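Local atomic coordinates of periplasmic binding protein/LacI transcriptional regulator (Burkholderia multivorans, PDB entry 4YLE), a protein that probably binds a simple sugar in the periplasm as the solute-binding component of an ABC transporter. Residues A[36-41]-A[94-99]; A[105-110]-A[130-135]; A[118-123]-A[137-142]. All blocks are in the same frame, centred on the assembly; numbering follows the deposited sequence.

In the fold
From the N terminus, interaction 1 comes first: strand 34-39 pairs with strand 95-98 and closes a loop holding one further strand and two helices. Interaction 2 opens only after interaction 1 has closed. It brings helix 107-115 against the short helix 129-133 and spans strand 119-123. Interaction 3 starts inside that loop and ends beyond it, so interactions 2 and 3 cross; it pairs strand 119-123 with the chain entering strand 141-144. Interactions 1 and 3 share one sheet, because strands 95-98 and 119-123 are neighbours. Interaction 2 packs beside it: V110 touches L98 of interaction 1 and V120 and V139 of interaction 3.

Interaction 1: A[36-41]-A[94-99]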
# COMPACT_ATOMS: atom_id res chain seq x y z
N ALA A 36 9.49 13.36 10.10
CA ALA A 36 8.84 13.55 8.81
C ALA A 36 8.16 12.26 8.40
O ALA A 36 8.80 11.21 8.44
CB ALA A 36 9.86 13.96 7.74
N LEU A 37 6.89 12.37 8.02
CA LEU A 37 6.10 11.23 7.46
C LEU A 37 5.91 11.49 6.00
O LEU A 37 5.22 12.45 5.63
CB LEU A 37 4.74 11.09 8.14
CG LEU A 37 3.83 9.99 7.58
CD1 LEU A 37 4.43 8.62 7.76
CD2 LEU A 37 2.48 10.04 8.26
N VAL A 38 6.51 10.64 5.16
CA VAL A 38 6.51 10.85 3.70
C VAL A 38 5.70 9.75 3.05
O VAL A 38 6.07 8.59 3.12
CB VAL A 38 7.95 10.88 3.17
CG1 VAL A 38 7.99 10.94 1.62
CG2 VAL A 38 8.68 12.07 3.79
N MSE A 39 4.58 10.13 2.45
CA MSE A 39 3.58 9.19 1.97
C MSE A 39 3.52 9.20 0.45
O MSE A 39 4.28 9.87 -0.19
CB MSE A 39 2.22 9.56 2.55
CG MSE A 39 2.23 9.46 4.06
SE MSE A 39 0.53 10.01 4.86
CE MSE A 39 0.82 11.94 4.67
N LYS A 40 2.61 8.42 -0.09
CA LYS A 40 2.40 8.43 -1.53
C LYS A 40 1.22 9.34 -1.81
O LYS A 40 1.18 10.48 -1.34
CB LYS A 40 2.19 7.01 -2.06
CG LYS A 40 3.44 6.12 -1.96
CD LYS A 40 3.16 4.61 -2.26
CE LYS A 40 3.06 3.80 -0.95
NZ LYS A 40 2.18 2.58 -1.05
N SER A 41 0.26 8.86 -2.58
CA SER A 41 -0.71 9.76 -3.16
C SER A 41 -1.72 10.34 -2.21
O SER A 41 -2.49 9.63 -1.56
CB SER A 41 -1.48 9.05 -4.26
OG SER A 41 -2.49 9.91 -4.72
N ASP A 94 14.90 14.75 12.49
CA ASP A 94 15.60 13.71 13.24
C ASP A 94 15.26 12.30 12.79
O ASP A 94 16.03 11.37 12.99
CB ASP A 94 15.28 13.88 14.72
CG ASP A 94 15.71 15.24 15.22
OD1 ASP A 94 16.94 15.51 15.25
OD2 ASP A 94 14.81 16.04 15.53
N ALA A 95 14.09 12.15 12.18
CA ALA A 95 13.70 10.87 11.66
C ALA A 95 12.80 11.07 10.46
O ALA A 95 12.12 12.08 10.36
CB ALA A 95 12.99 10.05 12.74
N ILE A 96 12.81 10.08 9.57
CA ILE A 96 11.93 10.03 8.41
C ILE A 96 11.24 8.69 8.37
O ILE A 96 11.89 7.65 8.43
CB ILE A 96 12.70 10.23 7.09
CG1 ILE A 96 13.27 11.63 7.00
CG2 ILE A 96 11.76 9.97 5.90
CD1 ILE A 96 14.24 11.82 5.85
N VAL A 97 9.92 8.73 8.28
CA VAL A 97 9.09 7.55 8.18
C VAL A 97 8.55 7.56 6.76
O VAL A 97 7.78 8.45 6.41
CB VAL A 97 7.95 7.57 9.19
CG1 VAL A 97 7.10 6.34 9.05
CG2 VAL A 97 8.51 7.67 10.64
N LEU A 98 8.98 6.61 5.94
CA LEU A 98 8.77 6.68 4.51
C LEU A 98 7.93 5.50 4.01
O LEU A 98 8.26 4.35 4.31
CB LEU A 98 10.11 6.70 3.78
CG LEU A 98 10.07 6.60 2.26
CD1 LEU A 98 9.45 7.84 1.65
CD2 LEU A 98 11.49 6.35 1.73
N ALA A 99 6.86 5.81 3.27
CA ALA A 99 6.09 4.82 2.46
C ALA A 99 6.48 4.99 1.00
O ALA A 99 5.94 5.85 0.31
CB ALA A 99 4.58 5.03 2.62
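Two neighbouring parallel strands meet inside the sheet of the N-terminal lobe, which has the alpha/beta fold of a periplasmic binding protein. Strand 34-39 lies beside strand 95-98, with A36 paired to I96, L37 to V97 and V38 to L98. Four nearly straight backbone hydrogen bonds join them. A36 N gives to A95 O, and V97 N gives to A36 O at 2.7 Å. V38 N then gives to V97 O at 2.8 Å, and A99 N to V38 O at 2.9 Å.

One face carries A36, V38, I96 and L98, with helix 78-90 packed on A36 and V38. Here V38 CG1 lies 3.4 Å from L98 CD1, closer than carbon atoms usually pack. L98 CG stands opposite its backbone N (chi1 173°), and the turn at chi2 (67°) brings CD1 across to V38. A36 CB meets I96 CG1 more loosely, at 4.2 Å. On the other face L37 CD1 reaches over to V97 CG1 at 3.7 Å, while helices 45-60 and 279-295 touch L37.

Beyond the paired residues, K40 runs its aliphatic part past A99. Its CG is 3.4 Å from A99 O, and the chain bends at chi3 (-101°). The amine NZ forms a salt bridge with D124, and the nearest atoms of the K40 side chain and a bound, unidentified ligand are about 3 Å apart. The side chain of Q81 bonds both M39 O and A99 O, tying the two strand ends together.

The contact thus changes character along its length. The strand bodies are apolar and buried, with the inward amides and carbonyls satisfied by each other. The C-terminal ends turn polar, and the charge of K40 is probably balanced by D124 beside the ligand.

Interaction 2: A[105-110]-A[130-135]; sequences ALVPVV and DVLKSK
Next to V131 and L132, which both touch V107, the carbonyl oxygen of D130 is gripped twice by S134. S134 OG gives it a hydrogen bond of 2.6 Å, with the donor tilted 29° from the carbonyl plane. S134 N adds a weak bond of 3.1 Å to D130 O. K135 N follows by bonding to L132 O at 3.0 Å. These bonds close the last turn of helix 129-133 and carry the chain round to K135.

No hydrogen bond crosses between 105-110 and 130-135. The contact is made by carbon atoms, and V107 is its centre. V131 CG1 comes up against the fork of V107, at 3.7 Å from V107 CG2 and about as near to V107 CB. V107 CG1 is set opposite the backbone N (chi1 175°), which places it between V131 and L132. From the second of these, L132 CD2 approaches V107 CG1 to 3.9 Å. L132 also packs on L127 and V139, so its side chain is shared with neighbouring parts of the fold.

K135, just past the end of helix 129-133, reaches back over V107 and P108. Its chain is bent at chi2, chi3 and chi4, and the methylene CE lies 4.0 Å from P108 CA and 4.1 Å from V107 CG1. K135 and P108 are exposed, so this part borders solvent, whereas V107 and L132 are buried.

The short helix 129-133 packs on the flank of helix 107-115. The two are successive helices on either side of strand 119-123 in the chain, as in the repeated beta-alpha-beta architecture of this lobe.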
# COMPACT_ATOMS: atom_id res chain seq x y z
N ALA A 105 13.85 2.73 -6.24
CA ALA A 105 14.27 4.07 -6.64
C ALA A 105 14.44 5.02 -5.46
O ALA A 105 15.15 6.02 -5.57
CB ALA A 105 13.28 4.65 -7.62
N LEU A 106 13.76 4.74 -4.34
CA LEU A 106 13.90 5.59 -3.17
C LEU A 106 15.14 5.24 -2.34
O LEU A 106 15.44 5.93 -1.38
CB LEU A 106 12.64 5.51 -2.28
CG LEU A 106 11.55 6.56 -2.54
CD1 LEU A 106 12.00 7.95 -2.12
CD2 LEU A 106 11.15 6.57 -4.01
N VAL A 107 15.86 4.18 -2.69
CA VAL A 107 16.93 3.74 -1.80
C VAL A 107 18.08 4.74 -1.74
O VAL A 107 18.64 4.96 -0.67
CB VAL A 107 17.48 2.35 -2.18
CG1 VAL A 107 18.69 1.97 -1.30
CG2 VAL A 107 16.38 1.32 -2.03
N PRO A 108 18.45 5.34 -2.89
CA PRO A 108 19.60 6.27 -2.81
C PRO A 108 19.39 7.44 -1.83
O PRO A 108 20.32 7.81 -1.09
CB PRO A 108 19.72 6.78 -4.26
CG PRO A 108 19.25 5.63 -5.08
CD PRO A 108 18.06 5.08 -4.29
N VAL A 109 18.19 8.01 -1.81
CA VAL A 109 17.97 9.17 -0.98
C VAL A 109 17.81 8.73 0.48
O VAL A 109 18.13 9.48 1.40
CB VAL A 109 16.74 9.99 -1.46
CG1 VAL A 109 15.43 9.23 -1.22
CG2 VAL A 109 16.71 11.36 -0.78
N VAL A 110 17.32 7.51 0.71
CA VAL A 110 17.33 6.96 2.06
C VAL A 110 18.76 6.86 2.55
O VAL A 110 19.06 7.23 3.69
CB VAL A 110 16.68 5.56 2.14
CG1 VAL A 110 16.98 4.88 3.48
CG2 VAL A 110 15.17 5.65 1.90
N ASP A 130 17.73 -6.34 -1.56
CA ASP A 130 18.98 -6.55 -2.27
C ASP A 130 19.64 -5.20 -2.54
O ASP A 130 20.85 -5.04 -2.36
CB ASP A 130 18.74 -7.31 -3.57
CG ASP A 130 18.11 -8.67 -3.34
OD1 ASP A 130 18.39 -9.28 -2.28
OD2 ASP A 130 17.33 -9.12 -4.20
N VAL A 131 18.84 -4.24 -2.96
CA VAL A 131 19.34 -2.90 -3.19
C VAL A 131 19.83 -2.32 -1.87
O VAL A 131 20.85 -1.63 -1.84
CB VAL A 131 18.26 -1.99 -3.80
CG1 VAL A 131 18.81 -0.60 -4.05
CG2 VAL A 131 17.73 -2.61 -5.09
N LEU A 132 19.12 -2.58 -0.77
CA LEU A 132 19.59 -2.13 0.54
C LEU A 132 20.92 -2.80 0.91
O LEU A 132 21.87 -2.13 1.30
CB LEU A 132 18.56 -2.40 1.64
CG LEU A 132 17.28 -1.55 1.61
CD1 LEU A 132 16.30 -2.03 2.68
CD2 LEU A 132 17.59 -0.07 1.79
N LYS A 133 20.96 -4.13 0.78
CA LYS A 133 22.15 -4.92 1.15
C LYS A 133 23.39 -4.46 0.41
O LYS A 133 24.51 -4.68 0.87
CB LYS A 133 21.91 -6.41 0.85
CG LYS A 133 21.26 -7.20 1.99
CD LYS A 133 20.33 -8.29 1.45
CE LYS A 133 19.70 -9.09 2.57
NZ LYS A 133 19.05 -8.23 3.60
N SER A 134 23.17 -3.82 -0.73
CA SER A 134 24.25 -3.49 -1.64
C SER A 134 24.76 -2.07 -1.41
O SER A 134 25.72 -1.64 -2.05
CB SER A 134 23.78 -3.69 -3.07
OG SER A 134 23.34 -5.02 -3.26
N LYS A 135 24.11 -1.36 -0.49
CA LYS A 135 24.62 -0.08 -0.01
C LYS A 135 24.93 -0.18 1.47
O LYS A 135 25.12 0.84 2.14
CB LYS A 135 23.62 1.04 -0.26
CG LYS A 135 23.50 1.44 -1.72
CD LYS A 135 23.39 2.94 -1.88
CE LYS A 135 22.27 3.31 -2.83
NZ LYS A 135 22.44 2.64 -4.15

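Interaction 3: A[118-123]-A[137-142]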
# COMPACT_ATOMS: atom_id res chain seq x y z
N ILE A 118 20.14 10.83 10.09
CA ILE A 118 18.70 10.74 10.29
C ILE A 118 18.30 9.28 10.44
O ILE A 118 18.82 8.41 9.74
CB ILE A 118 17.94 11.39 9.10
CG1 ILE A 118 18.36 12.86 8.96
CG2 ILE A 118 16.44 11.26 9.26
CD1 ILE A 118 17.77 13.58 7.76
N ILE A 119 17.38 9.00 11.35
CA ILE A 119 16.84 7.66 11.50
C ILE A 119 15.75 7.52 10.44
O ILE A 119 14.87 8.35 10.35
CB ILE A 119 16.29 7.41 12.94
CG1 ILE A 119 17.45 7.47 13.96
CG2 ILE A 119 15.55 6.06 13.07
CD1 ILE A 119 18.54 6.42 13.75
N VAL A 120 15.83 6.47 9.63
CA VAL A 120 14.77 6.18 8.65
C VAL A 120 14.09 4.88 8.98
O VAL A 120 14.74 3.87 9.19
CB VAL A 120 15.34 6.11 7.24
CG1 VAL A 120 14.24 5.82 6.22
CG2 VAL A 120 16.12 7.39 6.91
N VAL A 121 12.75 4.91 8.98
CA VAL A 121 11.91 3.75 9.16
C VAL A 121 11.06 3.65 7.91
O VAL A 121 10.54 4.65 7.44
CB VAL A 121 11.02 3.88 10.40
CG1 VAL A 121 10.14 2.67 10.56
CG2 VAL A 121 11.88 4.08 11.67
N ASN A 122 10.95 2.43 7.42
CA ASN A 122 10.24 2.09 6.19
C ASN A 122 8.88 1.56 6.60
O ASN A 122 8.82 0.63 7.41
CB ASN A 122 11.09 1.04 5.46
CG ASN A 122 10.52 0.54 4.14
OD1 ASN A 122 11.10 -0.38 3.58
ND2 ASN A 122 9.45 1.16 3.62
N ILE A 123 7.82 2.12 6.05
CA ILE A 123 6.50 1.53 6.24
C ILE A 123 5.79 1.20 4.92
O ILE A 123 6.22 1.67 3.88
CB ILE A 123 5.56 2.45 7.05
CG1 ILE A 123 5.18 3.71 6.26
CG2 ILE A 123 6.23 2.83 8.41
CD1 ILE A 123 4.18 4.65 7.00
N LEU A 137 23.07 -0.99 3.93
CA LEU A 137 22.07 -0.16 4.58
C LEU A 137 21.02 -0.97 5.31
O LEU A 137 20.41 -1.89 4.74
CB LEU A 137 21.42 0.74 3.53
CG LEU A 137 20.54 1.90 3.97
CD1 LEU A 137 21.16 2.69 5.09
CD2 LEU A 137 20.31 2.78 2.75
N ASN A 138 20.81 -0.63 6.58
CA ASN A 138 19.77 -1.25 7.38
C ASN A 138 18.63 -0.29 7.58
O ASN A 138 18.82 0.81 8.07
CB ASN A 138 20.34 -1.70 8.73
CG ASN A 138 19.33 -2.46 9.55
OD1 ASN A 138 18.97 -2.06 10.67
ND2 ASN A 138 18.83 -3.57 9.00
N VAL A 139 17.43 -0.73 7.20
CA VAL A 139 16.22 0.06 7.39
C VAL A 139 15.12 -0.83 7.99
O VAL A 139 14.61 -1.74 7.32
CB VAL A 139 15.73 0.67 6.05
CG1 VAL A 139 14.55 1.60 6.30
CG2 VAL A 139 16.87 1.42 5.37
N PRO A 140 14.75 -0.57 9.26
CA PRO A 140 13.63 -1.32 9.83
C PRO A 140 12.35 -1.13 9.06
O PRO A 140 12.11 -0.05 8.53
CB PRO A 140 13.50 -0.73 11.25
CG PRO A 140 14.10 0.59 11.16
CD PRO A 140 15.24 0.46 10.20
N PHE A 141 11.54 -2.19 8.99
CA PHE A 141 10.27 -2.16 8.28
C PHE A 141 9.13 -2.37 9.25
O PHE A 141 9.21 -3.23 10.14
CB PHE A 141 10.24 -3.23 7.17
CG PHE A 141 8.97 -3.20 6.37
CD1 PHE A 141 8.69 -2.12 5.57
CD2 PHE A 141 8.04 -4.22 6.46
CE1 PHE A 141 7.48 -2.06 4.85
CE2 PHE A 141 6.86 -4.16 5.73
CZ PHE A 141 6.59 -3.08 4.95
N VAL A 142 8.10 -1.52 9.11
CA VAL A 142 6.81 -1.68 9.76
C VAL A 142 5.73 -1.76 8.69
O VAL A 142 5.50 -0.81 7.95
CB VAL A 142 6.53 -0.51 10.70
CG1 VAL A 142 5.18 -0.65 11.37
CG2 VAL A 142 7.65 -0.38 11.72
O HOH W 1 12.96 -1.93 4.79
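N122, F141 and V142 form the tight part of this contact, and the loose part lies before V139. N122 is held through both its backbone N and O: N122 N gives to P140 O at 3.0 Å, and V142 N gives to N122 O at 2.8 Å. The F141 ring lies alongside N122, with N122 CB at its edge and in its plane. F141 CD1 is 3.5 Å from N122 CG, and the amide plane is turned 70° from the ring. V139 CG1 meets N122 CB at 3.6 Å. On the opposite face I123 CG2 packs on V142 CB, and V121 CG1 on V142 CG2.

The contact joins the two parallel strands of a beta-alpha-beta unit, 119-123 and 141-144, with helix 129-133 between them; 137-140 leads into the second strand. The N122 side chain also fixes the loop that leaves its strand. With CG opposite the backbone N (chi1 -180°), N122 OD1 accepts from L127 N, and N122 ND2 gives to N125 O.

Towards 137 the pairing opens. V121 CG2 and P140 CG cross at about a right angle, 4.2 Å apart. Proline has no N-H to give to the neighbouring strand, and its CD instead rests 3.6 Å from V120 O. The side chain of Q300 spans the widening gap, hydrogen-bonded to V120 N and N138 O. V139 and P140 are partly exposed. On the face of the N122 side chain one water gives hydrogen bonds to N122 OD1, at 2.7 Å, and to V139 O, linking that side chain to the chain before strand 141-144.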